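Local coordinates for protein tripeptidase (Staphylococcus aureus subsp. aureus, PDB 3RZA) that probably hydrolyses peptide bonds of short peptides such as tripeptides, as a metal-dependent peptidase of the M20 family, at residues L31-D37 with N107-V112; P91-S97 with A179-I185. All coordinates share one frame; numbering follows the deposited sequence.

Contact 1 lies near the surface and contact 2 lies in the core; their nearest atoms are about 9 Å apart. In contact 1 the end of helix 23-34 and the turn after it meet the loop that runs into strand 111-112. Contact 2 pairs two neighbouring parallel strands, 93-98 and 181-184, of the large mixed sheet. The chemistry follows the place. Residues 31-37 and 107-112 share apolar contacts round one proline, a single direct hydrogen bond and a water. Residues 91-97 and 179-185 share a regular series of backbone bonds, and bury about twice the surface. Helix 128-147 packs against segments of both contacts.

Contact 1 (L31-D37 with N107-V112); sequences LELVQID and NVKPIV
Pro110 lies against three side chains: Leu31 and Val34 of helix 23-34 and Gln35 just after it. It has the most buried surface of the contact, followed by Val108 and Leu31. Its CG is 3.7 Å from Leu31 CD2 and also 3.7 Å from Val34 CG2, so two methyl groups meet the same corner of the ring. Leu31 CG stands anti to the carbonyl carbon (chi1 -65°), and from there the CD2 branch extends to the proline. The tip of Leu31 also meets Val112 CG2. Gln35 meets the neighbouring corner, with its CG 3.6 Å from Pro110 CD, and its chain crosses the proline at about a right angle. The Gln35 amide turns back to the helix before it, where NE2 donates to Leu31 O from above the carbonyl plane.

Val108 packs on the carbonyl end of Val34. Its CB is 3.6 Å from Val34 O, and its CG1 faces Val34 CB. The polar part is next to it. Asn107 N donates to Asp37 OD1 at 2.9 Å, nearly straight at 169°, on the syn side of the carboxylate but 34° out of its plane. A water accepts from Val108 N at 3.0 Å and lies beside Val34 O and Asp37 OD1.

The contact joins the helix end to the approach to a small antiparallel sheet. Ile118 of strand 117-119 touches both Leu31 and Pro110. Leu33, which takes no part in the contact, packs on helices 46-56 and 128-147, and Lys131 NZ of helix 128-147 hydrogen-bonds to the carbonyl oxygens of Leu33 and Ile36.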
# COMPACT_ATOMS: atom_id res chain seq x y z
N LEU A 31 21.52 7.14 33.34
CA LEU A 31 20.68 8.32 33.07
C LEU A 31 21.41 9.32 32.16
O LEU A 31 20.82 9.85 31.22
CB LEU A 31 20.21 8.98 34.38
CG LEU A 31 19.26 8.15 35.28
CD1 LEU A 31 19.10 8.77 36.66
CD2 LEU A 31 17.89 7.91 34.65
N GLU A 32 22.71 9.50 32.39
CA GLU A 32 23.55 10.35 31.55
C GLU A 32 23.52 9.90 30.07
O GLU A 32 23.32 10.74 29.16
CB GLU A 32 25.00 10.35 32.07
CG GLU A 32 25.89 11.43 31.43
CD GLU A 32 27.35 11.33 31.81
OE1 GLU A 32 27.70 10.57 32.77
OE2 GLU A 32 28.16 12.03 31.15
N LEU A 33 23.69 8.59 29.85
CA LEU A 33 23.79 8.05 28.50
C LEU A 33 22.49 8.11 27.71
O LEU A 33 22.52 8.44 26.53
CB LEU A 33 24.33 6.62 28.50
CG LEU A 33 25.77 6.39 28.94
CD1 LEU A 33 26.02 4.90 28.99
CD2 LEU A 33 26.77 7.07 28.00
N VAL A 34 21.35 7.81 28.36
CA VAL A 34 20.03 7.84 27.66
C VAL A 34 19.66 9.27 27.17
O VAL A 34 19.12 9.43 26.07
CB VAL A 34 18.86 7.25 28.50
CG1 VAL A 34 19.13 5.76 28.85
CG2 VAL A 34 18.58 8.08 29.75
N GLN A 35 20.10 10.28 27.91
CA GLN A 35 19.87 11.68 27.56
C GLN A 35 20.79 12.24 26.45
O GLN A 35 20.68 13.41 26.12
CB GLN A 35 19.95 12.54 28.83
CG GLN A 35 18.84 12.22 29.84
CD GLN A 35 18.98 13.01 31.12
OE1 GLN A 35 18.54 14.14 31.20
NE2 GLN A 35 19.63 12.41 32.11
N ILE A 36 21.71 11.44 25.91
CA ILE A 36 22.49 11.81 24.72
C ILE A 36 21.85 11.10 23.54
O ILE A 36 21.93 9.87 23.46
CB ILE A 36 23.97 11.39 24.83
CG1 ILE A 36 24.67 12.08 26.01
CG2 ILE A 36 24.70 11.73 23.55
CD1 ILE A 36 25.84 11.28 26.57
N ASP A 37 21.23 11.86 22.64
CA ASP A 37 20.54 11.32 21.47
C ASP A 37 21.55 10.49 20.66
O ASP A 37 22.65 10.97 20.39
CB ASP A 37 20.02 12.43 20.54
CG ASP A 37 18.96 13.32 21.19
OD1 ASP A 37 18.52 13.04 22.31
OD2 ASP A 37 18.59 14.33 20.57
N ASN A 107 15.67 13.65 22.64
CA ASN A 107 15.25 14.37 23.83
C ASN A 107 14.56 13.42 24.84
O ASN A 107 13.44 13.67 25.30
CB ASN A 107 14.36 15.57 23.42
CG ASN A 107 14.54 16.77 24.29
OD1 ASN A 107 14.72 16.66 25.52
ND2 ASN A 107 14.50 17.95 23.67
N VAL A 108 15.24 12.30 25.13
CA VAL A 108 14.74 11.32 26.09
C VAL A 108 14.77 11.95 27.49
O VAL A 108 15.79 12.53 27.89
CB VAL A 108 15.58 10.01 26.09
CG1 VAL A 108 15.11 9.04 27.22
CG2 VAL A 108 15.54 9.33 24.73
N LYS A 109 13.66 11.84 28.21
CA LYS A 109 13.50 12.41 29.54
C LYS A 109 13.19 11.28 30.53
O LYS A 109 12.02 11.01 30.79
CB LYS A 109 12.37 13.44 29.52
CG LYS A 109 12.68 14.72 28.72
CD LYS A 109 11.56 15.77 28.92
CE LYS A 109 11.47 16.79 27.76
NZ LYS A 109 10.35 17.78 27.98
N PRO A 110 14.25 10.59 31.05
CA PRO A 110 13.99 9.41 31.88
C PRO A 110 13.42 9.76 33.26
O PRO A 110 13.76 10.80 33.81
CB PRO A 110 15.38 8.79 32.02
CG PRO A 110 16.28 9.95 32.01
CD PRO A 110 15.69 10.91 31.00
N ILE A 111 12.56 8.90 33.79
CA ILE A 111 11.95 9.07 35.12
C ILE A 111 12.22 7.82 35.96
O ILE A 111 11.94 6.71 35.51
CB ILE A 111 10.42 9.28 35.02
CG1 ILE A 111 10.09 10.32 33.92
CG2 ILE A 111 9.85 9.69 36.41
CD1 ILE A 111 8.64 10.86 33.92
N VAL A 112 12.77 8.02 37.16
CA VAL A 112 12.99 6.96 38.13
C VAL A 112 11.80 6.94 39.12
O VAL A 112 11.61 7.90 39.89
CB VAL A 112 14.32 7.16 38.87
CG1 VAL A 112 14.59 5.96 39.81
CG2 VAL A 112 15.46 7.33 37.86
O HOH W 1 18.09 11.71 24.42

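Contact 2 (P91-S97 with A179-I185); sequences PKLYLTS and ADFGYAI
Tyr94 and Gly182 pair side by side in a parallel pair of beta strands, part of the central sheet of the M20-type alpha/beta peptidase domain. The axes of strand segments 93-97 and 181-184 come within 4.8 Å, 17° from parallel. Bonds alternate between the strands: Tyr94 N to Phe181 O, Tyr183 N to Tyr94 O, Thr96 N to Tyr183 O and Ile185 N to Thr96 O.

The middle is tightly packed. The Tyr94 ring swings across the neighbouring strand (chi1 92°) and its CE1 comes 3.4 Å from Gly182 CA. The absence of a side chain on Gly182 makes room for the ring. Tyr183 N lies over one face of it, offset toward the rim; Tyr94 OH hydrogen-bonds to Ser355 OG. Leu93, Leu95, Phe181 and Tyr183 share the other face of the sheet. Leu93 CD1 meets the edge of the Tyr183 ring, 3.5 Å from CE2. Leu95 CD2 meets the same ring near its plane. Helices 318-329, 374-393 and 128-147 pack on this side, and Tyr183 OH bonds to Val319 O.

The start of the pair is more open. Here Asp180 is exposed, while Pro91, Lys92 and Ala179 are partly exposed. Pro91 CB still rests 3.7 Å from Phe181 CE2. The extended chain of Lys92 leads away to a salt bridge with Asp178. Asp180 N donates to Lys92 O.

At the far end Ser97 OG hydrogen-bonds to Asp130 OD2, the residue after the metal ligand Asp129; the Ser97 side chain is about 8 Å from the zinc ion. Back at the open end, Lys92 N reaches Asp180 OD2 at 2.8 Å and 175°, on the anti side of the carboxylate.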
# COMPACT_ATOMS: atom_id res chain seq x y z
N PRO A 91 42.52 -16.47 29.84
CA PRO A 91 41.85 -16.18 28.59
C PRO A 91 41.58 -14.69 28.34
O PRO A 91 41.43 -13.90 29.30
CB PRO A 91 40.52 -16.93 28.72
CG PRO A 91 40.83 -18.05 29.57
CD PRO A 91 41.78 -17.52 30.58
N LYS A 92 41.57 -14.33 27.06
CA LYS A 92 41.35 -12.96 26.63
C LYS A 92 39.88 -12.83 26.30
O LYS A 92 39.36 -13.62 25.51
CB LYS A 92 42.20 -12.64 25.40
CG LYS A 92 43.73 -12.76 25.63
CD LYS A 92 44.45 -12.58 24.31
CE LYS A 92 45.95 -12.42 24.49
NZ LYS A 92 46.62 -12.22 23.17
N LEU A 93 39.24 -11.84 26.92
CA LEU A 93 37.79 -11.65 26.88
C LEU A 93 37.47 -10.45 26.04
O LEU A 93 38.27 -9.50 25.98
CB LEU A 93 37.28 -11.38 28.30
CG LEU A 93 35.78 -11.18 28.53
CD1 LEU A 93 34.96 -12.36 27.97
CD2 LEU A 93 35.56 -11.00 30.00
N TYR A 94 36.30 -10.46 25.40
CA TYR A 94 35.71 -9.23 24.90
C TYR A 94 34.28 -9.10 25.37
O TYR A 94 33.63 -10.08 25.67
CB TYR A 94 35.81 -9.09 23.35
CG TYR A 94 34.61 -9.63 22.61
CD1 TYR A 94 34.49 -10.99 22.35
CD2 TYR A 94 33.58 -8.78 22.17
CE1 TYR A 94 33.39 -11.50 21.71
CE2 TYR A 94 32.46 -9.29 21.53
CZ TYR A 94 32.38 -10.66 21.29
OH TYR A 94 31.27 -11.18 20.64
N LEU A 95 33.81 -7.85 25.45
CA LEU A 95 32.43 -7.52 25.77
C LEU A 95 31.98 -6.51 24.74
O LEU A 95 32.78 -5.65 24.37
CB LEU A 95 32.36 -6.91 27.16
CG LEU A 95 32.86 -7.75 28.33
CD1 LEU A 95 33.01 -6.86 29.58
CD2 LEU A 95 31.90 -8.93 28.59
N THR A 96 30.74 -6.61 24.28
CA THR A 96 30.19 -5.67 23.29
C THR A 96 28.78 -5.18 23.62
O THR A 96 27.95 -5.94 24.13
CB THR A 96 30.22 -6.23 21.83
OG1 THR A 96 29.83 -5.21 20.91
CG2 THR A 96 29.31 -7.41 21.65
N SER A 97 28.58 -3.87 23.45
CA SER A 97 27.28 -3.25 23.43
C SER A 97 27.24 -2.29 22.26
O SER A 97 28.27 -2.02 21.67
CB SER A 97 27.01 -2.52 24.74
OG SER A 97 26.47 -3.42 25.70
N ALA A 179 40.60 -11.66 21.23
CA ALA A 179 39.87 -12.33 22.31
C ALA A 179 39.70 -13.81 21.99
O ALA A 179 39.57 -14.17 20.83
CB ALA A 179 38.50 -11.68 22.49
N ASP A 180 39.72 -14.64 23.03
CA ASP A 180 39.39 -16.08 22.94
C ASP A 180 37.88 -16.34 22.91
O ASP A 180 37.44 -17.31 22.31
CB ASP A 180 40.00 -16.83 24.12
CG ASP A 180 41.53 -16.79 24.12
OD1 ASP A 180 42.14 -17.23 23.12
OD2 ASP A 180 42.12 -16.32 25.11
N PHE A 181 37.11 -15.52 23.61
CA PHE A 181 35.63 -15.59 23.60
C PHE A 181 35.05 -14.32 24.19
O PHE A 181 35.78 -13.47 24.72
CB PHE A 181 35.13 -16.83 24.38
CG PHE A 181 35.71 -16.97 25.78
CD1 PHE A 181 35.17 -16.24 26.86
CD2 PHE A 181 36.77 -17.84 26.02
CE1 PHE A 181 35.71 -16.36 28.14
CE2 PHE A 181 37.30 -17.98 27.31
CZ PHE A 181 36.78 -17.22 28.37
N GLY A 182 33.73 -14.17 24.10
CA GLY A 182 33.09 -13.06 24.75
C GLY A 182 31.60 -12.97 24.71
O GLY A 182 30.92 -13.94 24.46
N TYR A 183 31.10 -11.79 25.07
CA TYR A 183 29.72 -11.60 25.45
C TYR A 183 29.16 -10.35 24.84
O TYR A 183 29.72 -9.26 25.04
CB TYR A 183 29.61 -11.51 26.96
CG TYR A 183 30.13 -12.75 27.63
CD1 TYR A 183 29.36 -13.92 27.67
CD2 TYR A 183 31.45 -12.80 28.13
CE1 TYR A 183 29.85 -15.08 28.25
CE2 TYR A 183 31.95 -13.96 28.70
CZ TYR A 183 31.15 -15.10 28.77
OH TYR A 183 31.67 -16.27 29.32
N ALA A 184 28.05 -10.48 24.11
CA ALA A 184 27.22 -9.33 23.73
C ALA A 184 26.23 -9.06 24.85
O ALA A 184 25.43 -9.92 25.18
CB ALA A 184 26.53 -9.59 22.42
N ILE A 185 26.30 -7.87 25.46
CA ILE A 185 25.46 -7.50 26.60
C ILE A 185 24.20 -6.87 26.01
O ILE A 185 24.01 -5.64 26.07
CB ILE A 185 26.20 -6.53 27.60
CG1 ILE A 185 27.61 -7.08 27.99
CG2 ILE A 185 25.35 -6.30 28.87
CD1 ILE A 185 28.46 -6.07 28.77